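Signal recognition particle receptor FtsY (Sulfolobus acidocaldarius, PDB 5L3S) is an SRP54-type P-loop receptor for the signal recognition particle, pairing an N-terminal helical bundle with a nucleotide-binding G domain. Local coordinates at residues I218-S223 with A244-K249; G108-G113 with G193-D198; D21-V26 with E64-I69. All blocks are in the same frame, centred on the assembly; numbering follows the deposited sequence.

How the contacts relate
Two of the three contacts share one nucleotide, and contact 2 also meets a second. Contacts 1 and 2 both belong to the G domain; their centres are 11 Å apart, and the hydroxyl of T248 and the amine of K249 reach carbonyls of V112 and G111. Contact 1 pairs neighbouring strands of the large sheet, whereas contact 2 joins two loops that leave other strands of that sheet. Along the chain contact 3 comes first, then contact 2, then contact 1. Contact 3 lies in the helical bundle, its centre about 35 Å from that of contact 1 and 42 Å from that of contact 2. The receptor thus separates its nucleotide site from its distal helices.

Contact 1 of 3, residues I218-S223 with A244-K249; sequences ILILDS and AVILTK. With GNP (phosphoaminophosphonic acid-guanylate ester), chain R.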
# COMPACT_ATOMS: atom_id res chain seq x y z
N ILE B 218 -10.32 6.60 -13.30
CA ILE B 218 -9.46 5.49 -12.91
C ILE B 218 -9.08 5.57 -11.44
O ILE B 218 -8.48 6.55 -10.99
CB ILE B 218 -8.16 5.45 -13.74
CG1 ILE B 218 -8.48 5.33 -15.23
CG2 ILE B 218 -7.28 4.28 -13.29
CD1 ILE B 218 -7.26 5.32 -16.12
N LEU B 219 -9.45 4.54 -10.69
CA LEU B 219 -9.03 4.40 -9.31
C LEU B 219 -7.66 3.73 -9.30
O LEU B 219 -7.45 2.73 -10.00
CB LEU B 219 -10.03 3.55 -8.53
CG LEU B 219 -9.58 3.13 -7.11
CD1 LEU B 219 -9.42 4.34 -6.22
CD2 LEU B 219 -10.55 2.07 -6.53
N ILE B 220 -6.73 4.30 -8.54
CA ILE B 220 -5.43 3.66 -8.35
C ILE B 220 -5.40 2.88 -7.03
O ILE B 220 -5.74 3.42 -5.98
CB ILE B 220 -4.29 4.69 -8.37
CG1 ILE B 220 -4.36 5.55 -9.65
CG2 ILE B 220 -2.95 3.98 -8.28
CD1 ILE B 220 -4.35 4.72 -10.92
N LEU B 221 -5.04 1.60 -7.10
CA LEU B 221 -4.87 0.76 -5.92
C LEU B 221 -3.43 0.23 -5.87
O LEU B 221 -2.83 -0.09 -6.90
CB LEU B 221 -5.88 -0.42 -5.92
CG LEU B 221 -7.37 -0.05 -5.85
CD1 LEU B 221 -8.29 -1.25 -6.08
CD2 LEU B 221 -7.72 0.63 -4.51
N ASP B 222 -2.89 0.14 -4.65
CA ASP B 222 -1.55 -0.39 -4.39
C ASP B 222 -1.63 -1.92 -4.27
O ASP B 222 -2.35 -2.43 -3.41
CB ASP B 222 -1.05 0.19 -3.05
CG ASP B 222 0.43 -0.06 -2.79
OD1 ASP B 222 0.97 -1.09 -3.23
OD2 ASP B 222 1.06 0.81 -2.14
N SER B 223 -0.89 -2.64 -5.11
CA SER B 223 -0.97 -4.11 -5.06
C SER B 223 -0.35 -4.73 -3.80
O SER B 223 -0.58 -5.91 -3.53
CB SER B 223 -0.35 -4.75 -6.30
OG SER B 223 1.05 -4.58 -6.31
N ALA B 244 -12.51 1.93 -14.13
CA ALA B 244 -11.47 0.90 -14.10
C ALA B 244 -10.40 1.17 -13.04
O ALA B 244 -10.37 2.24 -12.43
CB ALA B 244 -10.83 0.75 -15.45
N VAL B 245 -9.53 0.19 -12.84
CA VAL B 245 -8.49 0.31 -11.83
C VAL B 245 -7.14 0.10 -12.49
O VAL B 245 -7.01 -0.71 -13.42
CB VAL B 245 -8.71 -0.78 -10.74
CG1 VAL B 245 -7.49 -0.96 -9.86
CG2 VAL B 245 -9.95 -0.45 -9.91
N ILE B 246 -6.14 0.83 -12.01
CA ILE B 246 -4.75 0.48 -12.28
C ILE B 246 -4.10 0.05 -10.95
O ILE B 246 -4.21 0.75 -9.95
CB ILE B 246 -3.98 1.66 -12.95
CG1 ILE B 246 -4.50 1.88 -14.38
CG2 ILE B 246 -2.47 1.39 -12.95
CD1 ILE B 246 -3.92 3.13 -15.09
N LEU B 247 -3.46 -1.12 -10.96
CA LEU B 247 -2.77 -1.65 -9.78
C LEU B 247 -1.29 -1.34 -9.89
O LEU B 247 -0.67 -1.66 -10.91
CB LEU B 247 -2.92 -3.17 -9.72
CG LEU B 247 -4.32 -3.76 -9.60
CD1 LEU B 247 -4.23 -5.27 -9.38
CD2 LEU B 247 -5.05 -3.09 -8.45
N THR B 248 -0.70 -0.76 -8.84
CA THR B 248 0.71 -0.37 -8.87
C THR B 248 1.61 -1.28 -8.03
O THR B 248 1.13 -2.06 -7.20
CB THR B 248 0.89 1.05 -8.31
OG1 THR B 248 0.45 1.06 -6.95
CG2 THR B 248 0.07 2.08 -9.13
N LYS B 249 2.92 -1.15 -8.24
CA LYS B 249 3.93 -1.76 -7.39
C LYS B 249 3.88 -3.28 -7.42
O LYS B 249 4.24 -3.94 -6.46
CB LYS B 249 3.83 -1.24 -5.95
CG LYS B 249 3.89 0.28 -5.85
CD LYS B 249 3.65 0.77 -4.39
CE LYS B 249 3.31 2.29 -4.40
NZ LYS B 249 2.90 2.79 -3.04
PG GNP R . 0.18 11.26 -3.38
O1G GNP R . -0.07 12.26 -4.49
O2G GNP R . 0.95 11.87 -2.22
O3G GNP R . -1.08 10.67 -2.78
N3B GNP R . 1.06 10.06 -3.97
PB GNP R . 0.69 9.35 -5.39
O1B GNP R . 0.54 10.38 -6.42
O2B GNP R . -0.49 8.51 -5.20
O3A GNP R . 1.89 8.48 -5.70
PA GNP R . 3.23 8.84 -6.36
O1A GNP R . 3.09 8.88 -7.85
O2A GNP R . 3.84 10.04 -5.71
O5' GNP R . 4.14 7.58 -6.12
C5' GNP R . 4.58 7.18 -4.79
C4' GNP R . 5.85 6.36 -4.92
O4' GNP R . 5.55 5.03 -5.50
C3' GNP R . 6.89 6.97 -5.84
O3' GNP R . 8.18 6.66 -5.33
C2' GNP R . 6.67 6.23 -7.17
O2' GNP R . 7.86 6.20 -7.95
C1' GNP R . 6.40 4.83 -6.60
N9 GNP R . 5.71 3.96 -7.55
C8 GNP R . 4.57 4.21 -8.26
N7 GNP R . 4.19 3.20 -9.02
C5 GNP R . 5.15 2.23 -8.77
C6 GNP R . 5.28 0.92 -9.29
O6 GNP R . 4.53 0.39 -10.12
N1 GNP R . 6.40 0.25 -8.79
C2 GNP R . 7.27 0.80 -7.86
N2 GNP R . 8.30 0.05 -7.46
N3 GNP R . 7.15 2.03 -7.37
C4 GNP R . 6.08 2.68 -7.87
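The carboxylate of D222 and the purine of GNP (chain R) are the two flat groups, and the side chain of K249 runs between them. K249 CD and NZ both lie to one side of the carboxylate plane; NZ forms a salt bridge with D222 OD2 at 2.8 Å, 48° out of that plane. Over the purine, K249 CG sits 3.7 Å from C5 of this GNP, while the backbone K249 N donates to its O6 at 2.9 Å. With CG beside its backbone N (chi1 -55°) and the rest extended, the lysine can pack on the base and still carry its amine to D222. That amine also reaches the carbonyl of G111 and the backbone of the other protein chain.

Strands 218-222 and 244-248 pair in parallel through bonds such as L221 N to I246 O (3.1 Å, 165°). On one side of the sheet I220 CD1 lies 3.7 Å from I246 CB; on the other, under helices 228-239 and 258-266, L221 meets V245 and L247. T248 O accepts from both S223 N (3.0 Å) and S223 OG (2.7 Å), and T248 OG1 turns to the carbonyl of V112.

T248 and K249 open a TKxD sequence, the form that the NKxD base-recognition motif takes in SRP GTPases, completed by D251. The twice-bonded T248 O and the bridged K249 NZ probably limit movement of the segment whose K249 N meets O6.

Contact 2 of 3, residues G108-G113 with G193-D198; sequences GVNGVG and GRMHID. With GNP (phosphoaminophosphonic acid-guanylate ester), chain R; GNP (phosphoaminophosphonic acid-guanylate ester), chain I.
Water 1 is held between the two loops, accepting from R194 NE at 2.9 Å and from G108 N at 3.2 Å. It lies at the edge of the R194 guanidinium, in its plane; the far end of that group is fixed by the carbonyl of L201. Beside the water, the backbones join: R194 N gives a weak hydrogen bond to G108 O, and the CH of V109 CA points at R194 O, 3.2 Å away.

V109 then lies alongside H196, both side chains heading the same way. Its CG1, placed beside the backbone N (chi1 -53°), comes 3.8 Å from H196 ND1, a buried nitrogen with no polar partner in the model. The other ring nitrogen, H196 NE2, bonds to a polar side chain of the other protein chain.

N110 ND2 donates to O3' of the GNP of chain I at 3.2 Å and a nearly straight 165°. For the GNP of chain R, the type II turn from V109 to V112 presents G111 N to O3G, and G113, just past it and N-cap of the next helix, gives its N to O2B, each at 2.9 Å.

These are the loops of the Walker A P-loop and of the DTAGR sequence, a DxxG motif ending in G193, whose CA approaches O3G. Neutral amides cradle phosphate oxygens of one nucleotide while N110 hydrogen-bonds to the sugar of the other, so one loop contacts both.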
# COMPACT_ATOMS: atom_id res chain seq x y z
N GLY B 108 -7.41 8.16 -5.74
CA GLY B 108 -7.15 7.01 -4.87
C GLY B 108 -6.52 7.53 -3.59
O GLY B 108 -6.30 8.73 -3.44
N VAL B 109 -6.23 6.62 -2.65
CA VAL B 109 -5.70 7.06 -1.37
C VAL B 109 -4.25 7.51 -1.46
O VAL B 109 -3.58 7.30 -2.48
CB VAL B 109 -5.87 5.96 -0.25
CG1 VAL B 109 -7.31 5.50 -0.18
CG2 VAL B 109 -4.96 4.79 -0.51
N ASN B 110 -3.76 8.13 -0.40
CA ASN B 110 -2.41 8.69 -0.40
C ASN B 110 -1.31 7.71 -0.68
O ASN B 110 -1.26 6.63 -0.07
CB ASN B 110 -2.15 9.35 0.96
CG ASN B 110 -3.21 10.33 1.30
OD1 ASN B 110 -4.28 9.95 1.80
ND2 ASN B 110 -2.94 11.61 1.03
N GLY B 111 -0.41 8.09 -1.58
CA GLY B 111 0.83 7.36 -1.81
C GLY B 111 0.72 6.13 -2.72
O GLY B 111 1.75 5.49 -2.99
N VAL B 112 -0.47 5.80 -3.20
CA VAL B 112 -0.64 4.57 -4.03
C VAL B 112 0.05 4.59 -5.40
O VAL B 112 0.38 3.54 -5.96
CB VAL B 112 -2.14 4.19 -4.28
CG1 VAL B 112 -2.79 3.73 -2.98
CG2 VAL B 112 -2.93 5.35 -4.95
N GLY B 113 0.24 5.79 -5.95
CA GLY B 113 0.98 5.89 -7.19
C GLY B 113 0.32 6.66 -8.32
O GLY B 113 0.71 6.48 -9.47
N GLY B 193 -3.98 12.74 -2.98
CA GLY B 193 -4.38 11.56 -2.23
C GLY B 193 -5.48 11.95 -1.27
O GLY B 193 -5.50 13.07 -0.75
N ARG B 194 -6.40 11.03 -1.03
CA ARG B 194 -7.48 11.28 -0.09
C ARG B 194 -7.99 9.95 0.42
O ARG B 194 -8.04 8.98 -0.34
CB ARG B 194 -8.61 12.10 -0.75
CG ARG B 194 -9.49 11.33 -1.77
CD ARG B 194 -10.23 12.31 -2.70
NE ARG B 194 -9.25 13.00 -3.51
CZ ARG B 194 -9.15 14.32 -3.64
NH1 ARG B 194 -10.01 15.13 -3.04
NH2 ARG B 194 -8.17 14.82 -4.37
N MET B 195 -8.35 9.88 1.69
CA MET B 195 -9.01 8.69 2.21
C MET B 195 -10.44 8.59 1.71
O MET B 195 -11.15 9.59 1.62
CB MET B 195 -9.00 8.67 3.75
CG MET B 195 -7.63 8.44 4.37
SD MET B 195 -6.91 6.85 3.89
CE MET B 195 -8.34 5.82 3.97
N HIS B 196 -10.86 7.38 1.41
CA HIS B 196 -12.22 7.12 0.96
C HIS B 196 -13.27 7.48 2.01
O HIS B 196 -14.43 7.67 1.67
CB HIS B 196 -12.35 5.65 0.51
CG HIS B 196 -11.77 4.67 1.49
ND1 HIS B 196 -10.43 4.64 1.81
CD2 HIS B 196 -12.35 3.68 2.21
CE1 HIS B 196 -10.21 3.67 2.69
NE2 HIS B 196 -11.36 3.08 2.95
N ILE B 197 -12.86 7.59 3.27
CA ILE B 197 -13.79 7.95 4.35
C ILE B 197 -13.68 9.42 4.78
O ILE B 197 -14.30 9.85 5.74
CB ILE B 197 -13.59 7.06 5.61
CG1 ILE B 197 -12.14 7.09 6.07
CG2 ILE B 197 -14.07 5.62 5.33
CD1 ILE B 197 -11.89 6.39 7.39
N ASP B 198 -12.87 10.19 4.06
CA ASP B 198 -12.73 11.62 4.34
C ASP B 198 -13.82 12.36 3.57
O ASP B 198 -13.67 12.61 2.37
CB ASP B 198 -11.34 12.08 3.91
CG ASP B 198 -11.04 13.52 4.31
OD1 ASP B 198 -11.97 14.34 4.41
OD2 ASP B 198 -9.86 13.81 4.53
PG GNP R . 0.18 11.26 -3.38
O1G GNP R . -0.07 12.26 -4.49
O2G GNP R . 0.95 11.87 -2.22
O3G GNP R . -1.08 10.67 -2.78
N3B GNP R . 1.06 10.06 -3.97
PB GNP R . 0.69 9.35 -5.39
O1B GNP R . 0.54 10.38 -6.42
O2B GNP R . -0.49 8.51 -5.20
O3A GNP R . 1.89 8.48 -5.70
PA GNP R . 3.23 8.84 -6.36
O1A GNP R . 3.09 8.88 -7.85
O2A GNP R . 3.84 10.04 -5.71
O5' GNP R . 4.14 7.58 -6.12
C5' GNP R . 4.58 7.18 -4.79
C4' GNP R . 5.85 6.36 -4.92
O4' GNP R . 5.55 5.03 -5.50
C3' GNP R . 6.89 6.97 -5.84
O3' GNP R . 8.18 6.66 -5.33
C2' GNP R . 6.67 6.23 -7.17
O2' GNP R . 7.86 6.20 -7.95
C1' GNP R . 6.40 4.83 -6.60
N9 GNP R . 5.71 3.96 -7.55
C8 GNP R . 4.57 4.21 -8.26
N7 GNP R . 4.19 3.20 -9.02
C5 GNP R . 5.15 2.23 -8.77
C6 GNP R . 5.28 0.92 -9.29
O6 GNP R . 4.53 0.39 -10.12
N1 GNP R . 6.40 0.25 -8.79
C2 GNP R . 7.27 0.80 -7.86
N2 GNP R . 8.30 0.05 -7.46
N3 GNP R . 7.15 2.03 -7.37
C4 GNP R . 6.08 2.68 -7.87
PG GNP I . 8.40 8.03 -1.66
O1G GNP I . 7.99 8.11 -3.14
O2G GNP I . 9.59 8.89 -1.35
O3G GNP I . 8.59 6.55 -1.38
N3B GNP I . 7.11 8.48 -0.80
PB GNP I . 7.14 8.68 0.84
O1B GNP I . 8.16 9.69 1.08
O2B GNP I . 7.29 7.36 1.48
O3A GNP I . 5.74 9.17 1.25
PA GNP I . 5.20 10.65 1.17
O1A GNP I . 5.42 11.25 -0.16
O2A GNP I . 5.72 11.41 2.33
O5' GNP I . 3.66 10.51 1.46
C5' GNP I . 2.80 9.72 0.64
C4' GNP I . 1.39 10.26 0.83
O4' GNP I . 0.86 9.85 2.11
C3' GNP I . 1.28 11.78 0.84
O3' GNP I . 0.07 12.15 0.21
C2' GNP I . 1.21 12.14 2.33
O2' GNP I . 0.50 13.34 2.52
C1' GNP I . 0.38 10.96 2.84
N9 GNP I . 0.49 10.57 4.25
C8 GNP I . 1.61 10.29 5.00
N7 GNP I . 1.32 9.90 6.23
C5 GNP I . -0.09 9.91 6.28
C6 GNP I . -1.03 9.60 7.31
O6 GNP I . -0.80 9.23 8.49
N1 GNP I . -2.35 9.76 6.88
C2 GNP I . -2.73 10.16 5.62
N2 GNP I . -4.04 10.28 5.36
N3 GNP I . -1.86 10.45 4.68
C4 GNP I . -0.59 10.31 5.06
O HOH W 1 -7.56 11.28 -5.16

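Contact 3 of 3, residues D21-V26 with E64-I69; sequences DDLNDV and EEVEEI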
# COMPACT_ATOMS: atom_id res chain seq x y z
N ASP B 21 -15.82 -35.03 0.84
CA ASP B 21 -14.65 -35.63 1.45
C ASP B 21 -13.45 -35.72 0.50
O ASP B 21 -12.30 -35.66 0.94
CB ASP B 21 -15.00 -37.02 1.99
CG ASP B 21 -13.81 -37.76 2.55
OD1 ASP B 21 -13.34 -38.72 1.90
OD2 ASP B 21 -13.34 -37.38 3.64
N ASP B 22 -13.72 -35.87 -0.79
CA ASP B 22 -12.67 -35.89 -1.80
C ASP B 22 -11.98 -34.52 -1.93
O ASP B 22 -10.83 -34.43 -2.36
CB ASP B 22 -13.23 -36.28 -3.16
CG ASP B 22 -13.82 -37.68 -3.18
OD1 ASP B 22 -13.15 -38.62 -2.70
OD2 ASP B 22 -14.95 -37.85 -3.69
N LEU B 23 -12.70 -33.46 -1.56
CA LEU B 23 -12.28 -32.09 -1.87
C LEU B 23 -11.59 -31.35 -0.72
O LEU B 23 -10.90 -30.35 -0.94
CB LEU B 23 -13.48 -31.25 -2.31
CG LEU B 23 -14.25 -31.71 -3.55
CD1 LEU B 23 -15.36 -30.73 -3.88
CD2 LEU B 23 -13.32 -31.87 -4.73
N ASN B 24 -11.77 -31.85 0.49
CA ASN B 24 -11.34 -31.13 1.69
C ASN B 24 -9.87 -30.70 1.73
O ASN B 24 -9.58 -29.53 1.95
CB ASN B 24 -11.70 -31.92 2.94
CG ASN B 24 -13.20 -31.93 3.20
OD1 ASN B 24 -13.92 -31.03 2.75
ND2 ASN B 24 -13.67 -32.93 3.93
N ASP B 25 -8.95 -31.64 1.53
CA ASP B 25 -7.53 -31.33 1.58
C ASP B 25 -7.10 -30.30 0.54
O ASP B 25 -6.36 -29.37 0.85
CB ASP B 25 -6.69 -32.59 1.41
CG ASP B 25 -6.73 -33.48 2.62
OD1 ASP B 25 -7.12 -32.98 3.70
OD2 ASP B 25 -6.36 -34.67 2.50
N VAL B 26 -7.55 -30.48 -0.69
CA VAL B 26 -7.13 -29.57 -1.75
C VAL B 26 -7.77 -28.19 -1.61
O VAL B 26 -7.15 -27.17 -1.95
CB VAL B 26 -7.36 -30.17 -3.16
CG1 VAL B 26 -8.84 -30.37 -3.43
CG2 VAL B 26 -6.73 -29.29 -4.22
N GLU B 64 -7.92 -40.66 -12.71
CA GLU B 64 -7.68 -39.22 -12.70
C GLU B 64 -7.53 -38.72 -11.27
O GLU B 64 -8.19 -39.20 -10.36
CB GLU B 64 -8.82 -38.47 -13.40
CG GLU B 64 -8.69 -38.41 -14.91
CD GLU B 64 -9.70 -37.47 -15.54
OE1 GLU B 64 -10.91 -37.79 -15.54
OE2 GLU B 64 -9.29 -36.39 -16.03
N GLU B 65 -6.64 -37.74 -11.08
CA GLU B 65 -6.42 -37.17 -9.77
C GLU B 65 -7.44 -36.08 -9.49
O GLU B 65 -7.46 -35.05 -10.16
CB GLU B 65 -5.01 -36.58 -9.66
CG GLU B 65 -3.90 -37.59 -9.84
CD GLU B 65 -2.52 -36.95 -9.78
OE1 GLU B 65 -2.44 -35.70 -9.81
OE2 GLU B 65 -1.52 -37.70 -9.70
N VAL B 66 -8.29 -36.31 -8.48
CA VAL B 66 -9.27 -35.33 -8.04
C VAL B 66 -8.64 -33.95 -7.84
O VAL B 66 -9.18 -32.94 -8.30
CB VAL B 66 -9.94 -35.77 -6.72
CG1 VAL B 66 -10.90 -34.70 -6.21
CG2 VAL B 66 -10.67 -37.08 -6.92
N GLU B 67 -7.49 -33.92 -7.18
CA GLU B 67 -6.81 -32.67 -6.83
C GLU B 67 -6.57 -31.80 -8.06
O GLU B 67 -6.77 -30.58 -8.02
CB GLU B 67 -5.47 -32.95 -6.13
CG GLU B 67 -5.42 -34.27 -5.37
CD GLU B 67 -6.16 -34.22 -4.05
OE1 GLU B 67 -6.25 -33.13 -3.45
OE2 GLU B 67 -6.66 -35.28 -3.60
N GLU B 68 -6.14 -32.41 -9.16
CA GLU B 68 -5.84 -31.66 -10.36
C GLU B 68 -7.09 -31.10 -11.04
O GLU B 68 -7.08 -29.96 -11.50
CB GLU B 68 -5.00 -32.46 -11.36
CG GLU B 68 -4.43 -31.59 -12.47
CD GLU B 68 -3.55 -32.35 -13.44
OE1 GLU B 68 -3.67 -33.59 -13.51
OE2 GLU B 68 -2.74 -31.70 -14.14
N ILE B 69 -8.15 -31.90 -11.11
CA ILE B 69 -9.43 -31.40 -11.64
C ILE B 69 -9.91 -30.19 -10.83
O ILE B 69 -10.44 -29.23 -11.39
CB ILE B 69 -10.52 -32.49 -11.68
CG1 ILE B 69 -10.26 -33.47 -12.83
CG2 ILE B 69 -11.90 -31.88 -11.88
CD1 ILE B 69 -9.56 -34.73 -12.42
O HOH W 2 -8.55 -33.12 -1.48
O HOH W 3 -9.10 -36.73 -3.04
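V66 and E67 make the first shell against D22, L23 and V26. V66 CG1 rests 4.0 Å from L23 CD2, the two side chains crossing at about a right angle, and also lies against D22 O. Standing anti to the backbone N (chi1 176°), this methyl is the branch of V66 that touches helix 20-36. E67 comes in obliquely, its OE1 against V26 CB and both V26 methyls.

Two waters complete this shell. Water 2 donates to D22 O at 2.8 Å and to E67 OE1 at 3.0 Å, and accepts from V26 N at 2.9 Å. Water 3 donates to D22 O and, at 2.9 Å, to E67 OE2. One carbonyl is therefore gripped by two waters, and both oxygens of the glutamate are tethered through them. Water 2 also stands where the amide of V26 would otherwise bond to the carbonyl of D22 one turn back, and helix 20-36 kinks at this point. A skewed first torsion (chi1 -28°) helps bring the E67 carboxylate round to the break.

Farther out, D22 OD2 turns back to the amide of K19, while L23 packs on I18 and I56. V70, on the next turn of helix 66-85, meets both L23 and V26. The contact thus joins the starts of helices 20-36 and 66-85 in the bundle, each following a strand of the small antiparallel pair 15-17 and 59-61.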